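389aa long hypothetical nucleolar protein (PDB 5ZVH) methylates the C5 position of cytosine 72 in several tRNAs, using S-adenosyl-L-methionine as the methyl donor. Local coordinates at residues N233-M238 with V250-M255; V200-A205 with I226-S231; Y178-G183 with A206-K211; I270-P275 with A303-A308. All blocks are in the same frame, centred on the assembly; numbering follows the deposited sequence.

Contact 1 of 4, residues N233-M238 with V250-M255; sequences NRLRKM and VKLVQM. With SFG (sinefungin), chain C.
L235 of helix 232-245 leans on L252 and Q254 of strand 250-254, the second half of a beta-alpha-beta unit in the class I methyltransferase domain. Helix and strand run antiparallel, their short axes 9.9 Å apart at the closest, and no hydrogen bond joins them; the contact is apolar. The L235 side chain sets out from CA toward the strand, with CG anti to the carbonyl carbon (chi1 -80°). At CG it forks. CD1 reaches the base of the Q254 side chain, 3.6 Å from Q254 CB, while CD2 slides past L252 in the opposite sense, 4.0 Å from L252 CG. One branch of L252 turns back to the helix backbone, L252 CD2 lying 3.9 Å from L235 O. One turn on, an extended chain with CG anti to the backbone N carries the terminal methyl of M238 to the strand: M238 CE is 4.0 Å from L252 CD1, and more loosely touches V250. The amide of Q254 turns off to K230 O, leaving just its aliphatic stem to pack. R234 looks elsewhere, to the bound sinefungin. Its NH2 is held by A207 O of the neighbouring loop. The bend of its chain at chi3 puts the guanidinium edge at the ribose, where R234 NE donates in plane to O3' of sinefungin at 2.6 Å, with an N-H...O angle of 156°.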
# COMPACT_ATOMS: atom_id res chain seq x y z
N ASN A 233 12.17 -13.29 5.00
CA ASN A 233 10.79 -13.75 4.87
C ASN A 233 10.07 -12.99 3.77
O ASN A 233 9.38 -13.58 2.95
CB ASN A 233 10.03 -13.58 6.20
CG ASN A 233 10.70 -14.31 7.35
OD1 ASN A 233 11.45 -15.26 7.14
ND2 ASN A 233 10.42 -13.86 8.57
N ARG A 234 10.24 -11.67 3.76
CA ARG A 234 9.62 -10.85 2.74
C ARG A 234 10.21 -11.18 1.36
O ARG A 234 9.50 -11.19 0.36
CB ARG A 234 9.78 -9.36 3.07
CG ARG A 234 9.05 -8.94 4.35
CD ARG A 234 9.30 -7.48 4.67
NE ARG A 234 8.72 -6.59 3.67
CZ ARG A 234 7.43 -6.30 3.58
NH1 ARG A 234 6.56 -6.82 4.44
NH2 ARG A 234 6.99 -5.47 2.63
N LEU A 235 11.50 -11.49 1.32
CA LEU A 235 12.14 -11.98 0.10
C LEU A 235 11.60 -13.36 -0.27
O LEU A 235 11.52 -13.71 -1.44
CB LEU A 235 13.65 -12.04 0.26
CG LEU A 235 14.39 -10.72 0.08
CD1 LEU A 235 15.88 -10.94 0.26
CD2 LEU A 235 14.10 -10.18 -1.29
N ARG A 236 11.28 -14.15 0.75
CA ARG A 236 10.69 -15.45 0.52
C ARG A 236 9.31 -15.30 -0.13
O ARG A 236 8.98 -16.03 -1.06
CB ARG A 236 10.59 -16.22 1.84
CG ARG A 236 9.84 -17.53 1.77
CD ARG A 236 9.92 -18.25 3.11
NE ARG A 236 11.28 -18.24 3.65
CZ ARG A 236 11.67 -18.93 4.72
NH1 ARG A 236 10.80 -19.68 5.38
NH2 ARG A 236 12.92 -18.86 5.14
N LYS A 237 8.52 -14.33 0.35
CA LYS A 237 7.22 -14.04 -0.24
C LYS A 237 7.36 -13.50 -1.66
O LYS A 237 6.55 -13.80 -2.54
CB LYS A 237 6.45 -13.04 0.63
CG LYS A 237 5.05 -12.67 0.11
CD LYS A 237 4.16 -13.90 -0.02
CE LYS A 237 2.75 -13.53 -0.44
NZ LYS A 237 1.89 -14.74 -0.55
N MET A 238 8.41 -12.73 -1.88
CA MET A 238 8.69 -12.15 -3.19
C MET A 238 9.03 -13.22 -4.21
O MET A 238 8.68 -13.09 -5.39
CB MET A 238 9.82 -11.13 -3.08
CG MET A 238 10.17 -10.47 -4.40
SD MET A 238 11.04 -8.92 -4.17
CE MET A 238 11.31 -8.45 -5.88
N VAL A 250 14.14 -10.97 -12.77
CA VAL A 250 14.58 -10.39 -11.52
C VAL A 250 15.65 -11.22 -10.80
O VAL A 250 15.54 -12.44 -10.68
CB VAL A 250 13.38 -10.19 -10.57
CG1 VAL A 250 13.82 -9.61 -9.24
CG2 VAL A 250 12.36 -9.26 -11.21
N LYS A 251 16.69 -10.52 -10.33
CA LYS A 251 17.72 -11.11 -9.48
C LYS A 251 17.57 -10.59 -8.06
O LYS A 251 17.75 -9.40 -7.80
CB LYS A 251 19.11 -10.78 -10.04
CG LYS A 251 20.29 -11.20 -9.14
CD LYS A 251 20.27 -12.69 -8.81
CE LYS A 251 21.62 -13.16 -8.29
NZ LYS A 251 22.13 -12.31 -7.18
N LEU A 252 17.24 -11.49 -7.14
CA LEU A 252 17.12 -11.17 -5.72
C LEU A 252 18.46 -11.17 -4.99
O LEU A 252 19.26 -12.09 -5.15
CB LEU A 252 16.17 -12.15 -5.02
CG LEU A 252 14.68 -11.79 -4.90
CD1 LEU A 252 14.14 -11.26 -6.19
CD2 LEU A 252 13.89 -13.01 -4.47
N VAL A 253 18.70 -10.13 -4.19
CA VAL A 253 19.86 -10.08 -3.31
C VAL A 253 19.44 -9.59 -1.91
O VAL A 253 18.80 -8.56 -1.77
CB VAL A 253 20.98 -9.17 -3.87
CG1 VAL A 253 21.67 -9.86 -5.04
CG2 VAL A 253 20.44 -7.84 -4.31
N GLN A 254 19.78 -10.38 -0.89
CA GLN A 254 19.53 -9.98 0.49
C GLN A 254 20.69 -9.18 1.07
O GLN A 254 21.84 -9.63 1.04
CB GLN A 254 19.26 -11.21 1.35
CG GLN A 254 18.81 -10.89 2.76
CD GLN A 254 18.65 -12.13 3.61
OE1 GLN A 254 18.85 -13.25 3.13
NE2 GLN A 254 18.27 -11.94 4.86
N MET A 255 20.39 -8.01 1.65
CA MET A 255 21.41 -7.10 2.17
C MET A 255 20.79 -5.82 2.71
O MET A 255 19.66 -5.47 2.36
CB MET A 255 22.43 -6.72 1.09
CG MET A 255 21.91 -5.71 0.08
SD MET A 255 23.09 -5.14 -1.16
CE MET A 255 24.27 -4.25 -0.14
N SFG C . 7.97 -1.32 -2.71
CA SFG C . 7.72 -2.63 -2.24
C SFG C . 6.68 -3.29 -3.12
O SFG C . 6.12 -4.36 -2.80
OXT SFG C . 6.37 -2.77 -4.22
CB SFG C . 7.29 -2.56 -0.76
CG SFG C . 8.39 -1.84 0.11
CD SFG C . 8.20 -2.17 1.59
NE SFG C . 7.05 -1.55 2.05
C5' SFG C . 9.41 -1.71 2.42
C4' SFG C . 10.56 -2.71 2.25
O4' SFG C . 11.72 -2.18 2.59
C3' SFG C . 10.39 -3.92 3.16
O3' SFG C . 10.34 -5.04 2.41
C2' SFG C . 11.68 -3.94 4.05
O2' SFG C . 12.09 -5.36 4.32
C1' SFG C . 12.55 -3.35 3.32
N9 SFG C . 13.61 -2.77 4.11
C8 SFG C . 13.50 -2.10 5.27
N7 SFG C . 14.74 -1.71 5.66
C5 SFG C . 15.62 -2.15 4.73
C6 SFG C . 17.01 -2.04 4.63
N6 SFG C . 17.96 -1.41 5.50
N1 SFG C . 17.65 -2.58 3.58
C2 SFG C . 16.94 -3.24 2.60
N3 SFG C . 15.59 -3.35 2.70
C4 SFG C . 14.93 -2.80 3.77

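Contact 2 of 4, residues V200-A205 with I226-S231. With SFG (sinefungin), chain C.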
# COMPACT_ATOMS: atom_id res chain seq x y z
N VAL A 200 20.59 -0.56 -16.43
CA VAL A 200 20.90 -1.25 -15.19
C VAL A 200 19.94 -0.73 -14.12
O VAL A 200 19.91 0.46 -13.84
CB VAL A 200 22.36 -1.04 -14.74
CG1 VAL A 200 22.70 -1.97 -13.59
CG2 VAL A 200 23.30 -1.27 -15.91
N ILE A 201 19.18 -1.63 -13.51
CA ILE A 201 18.03 -1.23 -12.71
C ILE A 201 18.08 -1.83 -11.30
O ILE A 201 18.32 -3.03 -11.13
CB ILE A 201 16.72 -1.66 -13.39
CG1 ILE A 201 16.58 -0.99 -14.76
CG2 ILE A 201 15.52 -1.35 -12.50
CD1 ILE A 201 15.47 -1.55 -15.61
N ILE A 202 17.85 -0.98 -10.30
CA ILE A 202 17.89 -1.44 -8.93
C ILE A 202 16.68 -0.98 -8.13
O ILE A 202 16.42 0.22 -7.99
CB ILE A 202 19.16 -0.96 -8.20
CG1 ILE A 202 20.42 -1.38 -8.97
CG2 ILE A 202 19.19 -1.49 -6.77
CD1 ILE A 202 21.69 -0.84 -8.37
N ASP A 203 15.96 -1.95 -7.58
CA ASP A 203 14.90 -1.73 -6.61
C ASP A 203 15.45 -2.09 -5.24
O ASP A 203 15.56 -3.27 -4.90
CB ASP A 203 13.67 -2.59 -6.95
CG ASP A 203 12.42 -2.17 -6.20
OD1 ASP A 203 12.53 -1.45 -5.18
OD2 ASP A 203 11.32 -2.57 -6.62
N MET A 204 15.82 -1.09 -4.44
CA MET A 204 16.63 -1.34 -3.25
C MET A 204 15.81 -1.57 -1.99
O MET A 204 16.37 -1.76 -0.91
CB MET A 204 17.61 -0.19 -3.02
CG MET A 204 16.98 1.17 -2.85
SD MET A 204 18.25 2.41 -2.53
CE MET A 204 19.16 2.29 -4.04
N ALA A 205 14.49 -1.55 -2.12
CA ALA A 205 13.60 -1.97 -1.05
C ALA A 205 12.41 -2.64 -1.70
O ALA A 205 11.32 -2.07 -1.75
CB ALA A 205 13.18 -0.79 -0.20
N ILE A 226 17.62 -5.86 -10.47
CA ILE A 226 18.18 -6.27 -9.20
C ILE A 226 17.27 -5.77 -8.09
O ILE A 226 16.99 -4.58 -7.99
CB ILE A 226 19.60 -5.74 -9.00
CG1 ILE A 226 20.48 -6.17 -10.17
CG2 ILE A 226 20.16 -6.23 -7.68
CD1 ILE A 226 21.87 -5.61 -10.12
N ALA A 227 16.81 -6.70 -7.27
CA ALA A 227 15.85 -6.38 -6.22
C ALA A 227 16.42 -6.70 -4.84
O ALA A 227 16.79 -7.83 -4.55
CB ALA A 227 14.57 -7.15 -6.45
N ILE A 228 16.50 -5.66 -4.01
CA ILE A 228 17.17 -5.76 -2.71
C ILE A 228 16.16 -5.67 -1.57
O ILE A 228 15.25 -4.84 -1.60
CB ILE A 228 18.20 -4.63 -2.55
CG1 ILE A 228 19.23 -4.69 -3.68
CG2 ILE A 228 18.86 -4.70 -1.19
CD1 ILE A 228 20.23 -3.57 -3.64
N ASP A 229 16.31 -6.54 -0.57
CA ASP A 229 15.59 -6.40 0.69
C ASP A 229 16.37 -7.01 1.85
O ASP A 229 17.11 -7.98 1.66
CB ASP A 229 14.19 -7.02 0.60
CG ASP A 229 13.21 -6.39 1.57
OD1 ASP A 229 13.20 -6.79 2.76
OD2 ASP A 229 12.45 -5.49 1.16
N LYS A 230 16.19 -6.46 3.05
CA LYS A 230 16.90 -6.96 4.23
C LYS A 230 16.20 -8.19 4.80
O LYS A 230 16.85 -9.10 5.32
CB LYS A 230 17.01 -5.87 5.30
CG LYS A 230 17.86 -6.25 6.51
CD LYS A 230 17.91 -5.14 7.55
CE LYS A 230 16.56 -4.94 8.23
NZ LYS A 230 16.67 -4.16 9.50
N SER A 231 14.87 -8.22 4.68
CA SER A 231 14.07 -9.29 5.26
C SER A 231 14.06 -10.53 4.38
O SER A 231 13.76 -10.47 3.19
CB SER A 231 12.63 -8.82 5.50
OG SER A 231 11.87 -9.82 6.15
N SFG C . 7.97 -1.32 -2.71
CA SFG C . 7.72 -2.63 -2.24
C SFG C . 6.68 -3.29 -3.12
O SFG C . 6.12 -4.36 -2.80
OXT SFG C . 6.37 -2.77 -4.22
CB SFG C . 7.29 -2.56 -0.76
CG SFG C . 8.39 -1.84 0.11
CD SFG C . 8.20 -2.17 1.59
NE SFG C . 7.05 -1.55 2.05
C5' SFG C . 9.41 -1.71 2.42
C4' SFG C . 10.56 -2.71 2.25
O4' SFG C . 11.72 -2.18 2.59
C3' SFG C . 10.39 -3.92 3.16
O3' SFG C . 10.34 -5.04 2.41
C2' SFG C . 11.68 -3.94 4.05
O2' SFG C . 12.09 -5.36 4.32
C1' SFG C . 12.55 -3.35 3.32
N9 SFG C . 13.61 -2.77 4.11
C8 SFG C . 13.50 -2.10 5.27
N7 SFG C . 14.74 -1.71 5.66
C5 SFG C . 15.62 -2.15 4.73
C6 SFG C . 17.01 -2.04 4.63
N6 SFG C . 17.96 -1.41 5.50
N1 SFG C . 17.65 -2.58 3.58
C2 SFG C . 16.94 -3.24 2.60
N3 SFG C . 15.59 -3.35 2.70
C4 SFG C . 14.93 -2.80 3.77
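I202 and D203 pair with I226 and A227 in two adjoining parallel strands, 4.8 Å apart at their axes. The tight part is the backbone: I226 N donates to I201 O at 3.0 Å, D203 N to I226 O at 2.9 Å and I228 N to D203 O at 2.7 Å, the last almost straight at 172°. On the face that carries I202 and I226, the branched side chains pack on one another, I202 CG2 coming obliquely to 3.9 Å from I228 CD1. Past D203 the pairing gives out. M204 O and I228 O, both acceptors, come close without bonding, and I228 O takes its hydrogen from A206 N instead. Beyond this point D229 meets sinefungin. D229 OD1 accepts from O2' and OD2 from O3', in bonds modelled so short that their exact lengths are doubtful. OD1 also uses its anti lone pair for S231 N (2.9 Å), an Asx turn that holds the carboxylate. At the solvent side K230 keeps its CB against the adenine, 3.8 Å from N1 of sinefungin, while the rest of the K230 chain extends to the exposed side. An acidic residue ending the second strand and gripping both ribose hydroxyls is the hallmark of the Rossmann-like class I methyltransferases.

Contact 3 of 4, residues Y178-G183 with A206-K211. With SFG (sinefungin), chain C.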
# COMPACT_ATOMS: atom_id res chain seq x y z
N TYR A 178 -2.63 -13.70 -13.08
CA TYR A 178 -3.22 -12.76 -14.02
C TYR A 178 -3.17 -11.31 -13.54
O TYR A 178 -3.27 -10.38 -14.34
CB TYR A 178 -4.68 -13.13 -14.31
CG TYR A 178 -4.83 -14.35 -15.20
CD1 TYR A 178 -3.76 -14.83 -15.93
CD2 TYR A 178 -6.06 -15.00 -15.31
CE1 TYR A 178 -3.90 -15.94 -16.75
CE2 TYR A 178 -6.21 -16.10 -16.12
CZ TYR A 178 -5.13 -16.57 -16.84
OH TYR A 178 -5.28 -17.68 -17.65
N PHE A 179 -3.01 -11.11 -12.23
CA PHE A 179 -2.97 -9.76 -11.70
C PHE A 179 -2.26 -9.68 -10.35
O PHE A 179 -2.00 -10.71 -9.71
CB PHE A 179 -4.39 -9.17 -11.58
CG PHE A 179 -5.24 -9.83 -10.54
CD1 PHE A 179 -5.21 -9.39 -9.22
CD2 PHE A 179 -6.09 -10.87 -10.87
CE1 PHE A 179 -6.00 -9.99 -8.25
CE2 PHE A 179 -6.89 -11.47 -9.91
CZ PHE A 179 -6.84 -11.03 -8.60
N TYR A 180 -1.96 -8.46 -9.93
CA TYR A 180 -1.31 -8.20 -8.66
C TYR A 180 -1.94 -6.97 -8.04
O TYR A 180 -1.88 -5.89 -8.61
CB TYR A 180 0.20 -7.99 -8.83
CG TYR A 180 0.95 -7.89 -7.51
CD1 TYR A 180 1.41 -9.04 -6.86
CD2 TYR A 180 1.17 -6.67 -6.90
CE1 TYR A 180 2.08 -8.95 -5.66
CE2 TYR A 180 1.84 -6.58 -5.69
CZ TYR A 180 2.30 -7.72 -5.08
OH TYR A 180 2.97 -7.64 -3.88
N PRO A 181 -2.58 -7.14 -6.88
CA PRO A 181 -3.20 -5.99 -6.21
C PRO A 181 -2.16 -4.94 -5.86
O PRO A 181 -1.11 -5.25 -5.30
CB PRO A 181 -3.84 -6.60 -4.95
CG PRO A 181 -3.27 -7.97 -4.82
CD PRO A 181 -2.84 -8.41 -6.18
N GLN A 182 -2.46 -3.70 -6.22
CA GLN A 182 -1.50 -2.61 -6.11
C GLN A 182 -2.22 -1.28 -6.30
O GLN A 182 -3.04 -1.14 -7.21
CB GLN A 182 -0.39 -2.80 -7.15
CG GLN A 182 0.78 -1.85 -7.03
CD GLN A 182 1.82 -2.10 -8.10
OE1 GLN A 182 1.50 -2.47 -9.23
NE2 GLN A 182 3.09 -1.89 -7.75
N GLY A 183 -1.93 -0.32 -5.44
CA GLY A 183 -2.59 0.98 -5.50
C GLY A 183 -2.19 1.77 -6.73
O GLY A 183 -1.11 1.55 -7.30
N ALA A 206 12.63 -3.85 -2.21
CA ALA A 206 11.77 -4.39 -3.25
C ALA A 206 10.66 -5.33 -2.78
O ALA A 206 9.65 -5.47 -3.47
CB ALA A 206 12.62 -5.10 -4.28
N ALA A 207 10.81 -5.96 -1.62
CA ALA A 207 9.85 -6.98 -1.22
C ALA A 207 8.57 -6.34 -0.68
O ALA A 207 8.64 -5.29 -0.04
CB ALA A 207 10.46 -7.92 -0.19
N PRO A 208 7.40 -6.96 -0.94
CA PRO A 208 7.14 -8.25 -1.60
C PRO A 208 7.15 -8.25 -3.14
O PRO A 208 6.72 -9.24 -3.73
CB PRO A 208 5.74 -8.60 -1.10
CG PRO A 208 5.09 -7.30 -0.87
CD PRO A 208 6.17 -6.38 -0.37
N GLY A 209 7.60 -7.18 -3.78
CA GLY A 209 7.87 -7.21 -5.21
C GLY A 209 6.79 -6.61 -6.09
O GLY A 209 6.74 -6.87 -7.29
N GLY A 210 5.93 -5.80 -5.48
CA GLY A 210 4.88 -5.11 -6.21
C GLY A 210 5.40 -4.26 -7.35
O GLY A 210 5.02 -4.46 -8.50
N LYS A 211 6.28 -3.31 -7.04
CA LYS A 211 6.77 -2.42 -8.08
C LYS A 211 7.81 -3.11 -8.94
O LYS A 211 7.95 -2.81 -10.12
CB LYS A 211 7.35 -1.13 -7.47
CG LYS A 211 6.32 -0.33 -6.68
CD LYS A 211 6.95 0.87 -6.00
CE LYS A 211 5.89 1.67 -5.24
NZ LYS A 211 5.33 0.89 -4.11
N SFG C . 7.97 -1.32 -2.71
CA SFG C . 7.72 -2.63 -2.24
C SFG C . 6.68 -3.29 -3.12
O SFG C . 6.12 -4.36 -2.80
OXT SFG C . 6.37 -2.77 -4.22
CB SFG C . 7.29 -2.56 -0.76
CG SFG C . 8.39 -1.84 0.11
CD SFG C . 8.20 -2.17 1.59
NE SFG C . 7.05 -1.55 2.05
C5' SFG C . 9.41 -1.71 2.42
C4' SFG C . 10.56 -2.71 2.25
O4' SFG C . 11.72 -2.18 2.59
C3' SFG C . 10.39 -3.92 3.16
O3' SFG C . 10.34 -5.04 2.41
C2' SFG C . 11.68 -3.94 4.05
O2' SFG C . 12.09 -5.36 4.32
C1' SFG C . 12.55 -3.35 3.32
N9 SFG C . 13.61 -2.77 4.11
C8 SFG C . 13.50 -2.10 5.27
N7 SFG C . 14.74 -1.71 5.66
C5 SFG C . 15.62 -2.15 4.73
C6 SFG C . 17.01 -2.04 4.63
N6 SFG C . 17.96 -1.41 5.50
N1 SFG C . 17.65 -2.58 3.58
C2 SFG C . 16.94 -3.24 2.60
N3 SFG C . 15.59 -3.35 2.70
C4 SFG C . 14.93 -2.80 3.77
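Y180 and Q182 both place CG anti to the backbone N (chi1 -173° and -172°), which swings their side chains from strand 179-181 and its exit onto the glycine-rich loop and first helix residues, 206-211. The Y180 ring comes obliquely to G210, with Y180 CE2 3.4 Å from G210 CA; having no side chain, G210 lets ring and ligand approach it together. The Y180 and P208 side chains cross at about a right angle, with Y180 OH 3.7 Å from P208 CG. The peptide before P208 is cis, part of the tight turn that leads into helix 210-218. Q182 is extended beyond CG and brings its amide to the start of that helix: Q182 NE2 is 3.7 Å from K211 CG and 3.3 Å from G210 O, while Q182 OE1 is held by R39. Behind this layer the loop's N-H groups meet the carboxylate of sinefungin. G210 N donates to sinefungin O at 3.0 Å, and G209 N adds a weak bond to the same oxygen. The other oxygen, sinefungin OXT, accepts from K211 N at 2.9 Å (153°). The K211 chain bends at its last torsion, where NZ forms a salt bridge with D273. A carboxylate thus sits at the N-terminus of a helix, held by two clear backbone donors and a weak third; helix end and N-H groups would probably favour its negative charge, while K211 shares its own with D273.

Contact 4 of 4, residues I270-P275 with A303-A308. With SFG (sinefungin), chain C.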
# COMPACT_ATOMS: atom_id res chain seq x y z
N ILE A 270 17.29 3.74 -10.58
CA ILE A 270 17.09 3.23 -9.23
C ILE A 270 15.72 3.62 -8.69
O ILE A 270 15.37 4.80 -8.65
CB ILE A 270 18.17 3.75 -8.28
CG1 ILE A 270 19.51 3.06 -8.56
CG2 ILE A 270 17.76 3.50 -6.86
CD1 ILE A 270 20.60 3.43 -7.59
N LEU A 271 14.96 2.62 -8.27
CA LEU A 271 13.72 2.87 -7.55
C LEU A 271 13.96 2.73 -6.05
O LEU A 271 14.46 1.70 -5.59
CB LEU A 271 12.62 1.92 -8.00
CG LEU A 271 11.34 1.98 -7.15
CD1 LEU A 271 10.74 3.38 -7.17
CD2 LEU A 271 10.33 0.97 -7.64
N LEU A 272 13.62 3.78 -5.31
CA LEU A 272 13.70 3.73 -3.85
C LEU A 272 12.31 3.95 -3.26
O LEU A 272 11.88 5.08 -3.02
CB LEU A 272 14.69 4.77 -3.32
CG LEU A 272 14.78 4.90 -1.79
CD1 LEU A 272 15.00 3.56 -1.11
CD2 LEU A 272 15.86 5.89 -1.40
N ASP A 273 11.60 2.84 -3.05
CA ASP A 273 10.31 2.88 -2.40
C ASP A 273 10.56 2.69 -0.91
O ASP A 273 10.50 1.57 -0.39
CB ASP A 273 9.37 1.82 -2.98
CG ASP A 273 7.99 1.86 -2.38
OD1 ASP A 273 7.46 2.98 -2.17
OD2 ASP A 273 7.41 0.78 -2.14
N ALA A 274 10.87 3.79 -0.24
CA ALA A 274 11.56 3.74 1.04
C ALA A 274 10.64 3.37 2.19
O ALA A 274 9.49 3.80 2.23
CB ALA A 274 12.23 5.08 1.33
N PRO A 275 11.16 2.57 3.14
CA PRO A 275 10.42 2.35 4.39
C PRO A 275 10.08 3.70 5.00
O PRO A 275 10.92 4.60 5.02
CB PRO A 275 11.41 1.55 5.25
CG PRO A 275 12.75 1.77 4.63
CD PRO A 275 12.47 1.91 3.15
N ALA A 303 20.06 7.66 4.62
CA ALA A 303 21.08 6.64 4.40
C ALA A 303 20.84 5.87 3.10
O ALA A 303 21.79 5.60 2.35
CB ALA A 303 21.13 5.69 5.58
N PHE A 304 19.59 5.48 2.84
CA PHE A 304 19.22 4.85 1.58
C PHE A 304 19.47 5.78 0.41
O PHE A 304 20.08 5.40 -0.59
CB PHE A 304 17.75 4.42 1.57
CG PHE A 304 17.40 3.36 2.57
CD1 PHE A 304 17.25 3.68 3.91
CD2 PHE A 304 17.22 2.05 2.16
CE1 PHE A 304 16.92 2.70 4.83
CE2 PHE A 304 16.90 1.06 3.08
CZ PHE A 304 16.75 1.39 4.41
N ILE A 305 18.96 7.00 0.54
CA ILE A 305 19.07 8.00 -0.50
C ILE A 305 20.52 8.24 -0.92
O ILE A 305 20.85 8.17 -2.10
CB ILE A 305 18.46 9.33 -0.04
CG1 ILE A 305 16.94 9.21 0.06
CG2 ILE A 305 18.86 10.43 -0.99
CD1 ILE A 305 16.27 10.36 0.80
N TRP A 306 21.37 8.53 0.07
CA TRP A 306 22.79 8.76 -0.16
C TRP A 306 23.45 7.55 -0.82
O TRP A 306 24.28 7.70 -1.72
CB TRP A 306 23.49 9.10 1.17
CG TRP A 306 24.97 9.40 1.08
CD1 TRP A 306 25.96 8.85 1.84
CD2 TRP A 306 25.62 10.33 0.19
NE1 TRP A 306 27.18 9.38 1.50
CE2 TRP A 306 27.00 10.29 0.49
CE3 TRP A 306 25.17 11.19 -0.81
CZ2 TRP A 306 27.93 11.07 -0.20
CZ3 TRP A 306 26.10 11.97 -1.49
CH2 TRP A 306 27.46 11.90 -1.18
N ALA A 307 23.08 6.36 -0.36
CA ALA A 307 23.57 5.13 -0.95
C ALA A 307 23.19 5.06 -2.43
O ALA A 307 24.00 4.67 -3.27
CB ALA A 307 23.03 3.93 -0.20
N ALA A 308 21.96 5.46 -2.73
CA ALA A 308 21.46 5.42 -4.10
C ALA A 308 22.19 6.41 -5.00
O ALA A 308 22.63 6.06 -6.09
CB ALA A 308 19.96 5.70 -4.12
N SFG C . 7.97 -1.32 -2.71
CA SFG C . 7.72 -2.63 -2.24
C SFG C . 6.68 -3.29 -3.12
O SFG C . 6.12 -4.36 -2.80
OXT SFG C . 6.37 -2.77 -4.22
CB SFG C . 7.29 -2.56 -0.76
CG SFG C . 8.39 -1.84 0.11
CD SFG C . 8.20 -2.17 1.59
NE SFG C . 7.05 -1.55 2.05
C5' SFG C . 9.41 -1.71 2.42
C4' SFG C . 10.56 -2.71 2.25
O4' SFG C . 11.72 -2.18 2.59
C3' SFG C . 10.39 -3.92 3.16
O3' SFG C . 10.34 -5.04 2.41
C2' SFG C . 11.68 -3.94 4.05
O2' SFG C . 12.09 -5.36 4.32
C1' SFG C . 12.55 -3.35 3.32
N9 SFG C . 13.61 -2.77 4.11
C8 SFG C . 13.50 -2.10 5.27
N7 SFG C . 14.74 -1.71 5.66
C5 SFG C . 15.62 -2.15 4.73
C6 SFG C . 17.01 -2.04 4.63
N6 SFG C . 17.96 -1.41 5.50
N1 SFG C . 17.65 -2.58 3.58
C2 SFG C . 16.94 -3.24 2.60
N3 SFG C . 15.59 -3.35 2.70
C4 SFG C . 14.93 -2.80 3.77
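L272 crosses both F304 and I305 at about a right angle, spreading one methyl between the two helix residues: L272 CD2 lies 3.8 Å from F304 CB and 3.8 Å from I305 CG1. Its CG stands anti to the backbone N (chi1 175°), a torsion that turns the isobutyl fork to the helix. I270, two residues back on the same face of the strand, meets A308: its CG2 is 4.1 Å from A308 CB, and its other branch ends with I270 CD1 3.6 Å from A308 O. Strand 267-273 and helix 291-311 run antiparallel here, the helix then returning to strand 316-322, a parallel neighbour of the first, which gives the beta-alpha-beta crossover of a Rossmann-like sheet. M204 packs into the same apolar layer from the adjoining strand's end. Farther out, P275 and F304 come at each other from opposite directions; P275 CD lies over one face of the phenyl, and P275 CG is 4.0 Å from F304 CZ. Y300 meets F304 edge-to-face. The adenine of sinefungin takes a different side: its C5 lies in the plane of the F304 ring, at the edge, while its amino N6 approaches obliquely to 3.2 Å from F304 CZ.

In the fold
Contacts 1, 2 and 4 belong to one Rossmann-like sheet and its helices, and contact 3 joins that domain to strand 179-181 of a separate antiparallel sheet. Contacts 1 and 2 share neighbouring strands, tied by backbone bonds between A227 and both K251 and V253; contact 4 adjoins contact 2 on the other side, through strand 267-273. Contact 2 is fully buried and rests on strand pairing; contact 4, also buried, is apolar helix-on-sheet packing, and contact 1 repeats that packing nearer the surface. Contact 3 is buried, a tyrosine ring and a glutamine amide against the loop whose N-H groups hold the ligand carboxylate. All four reach sinefungin.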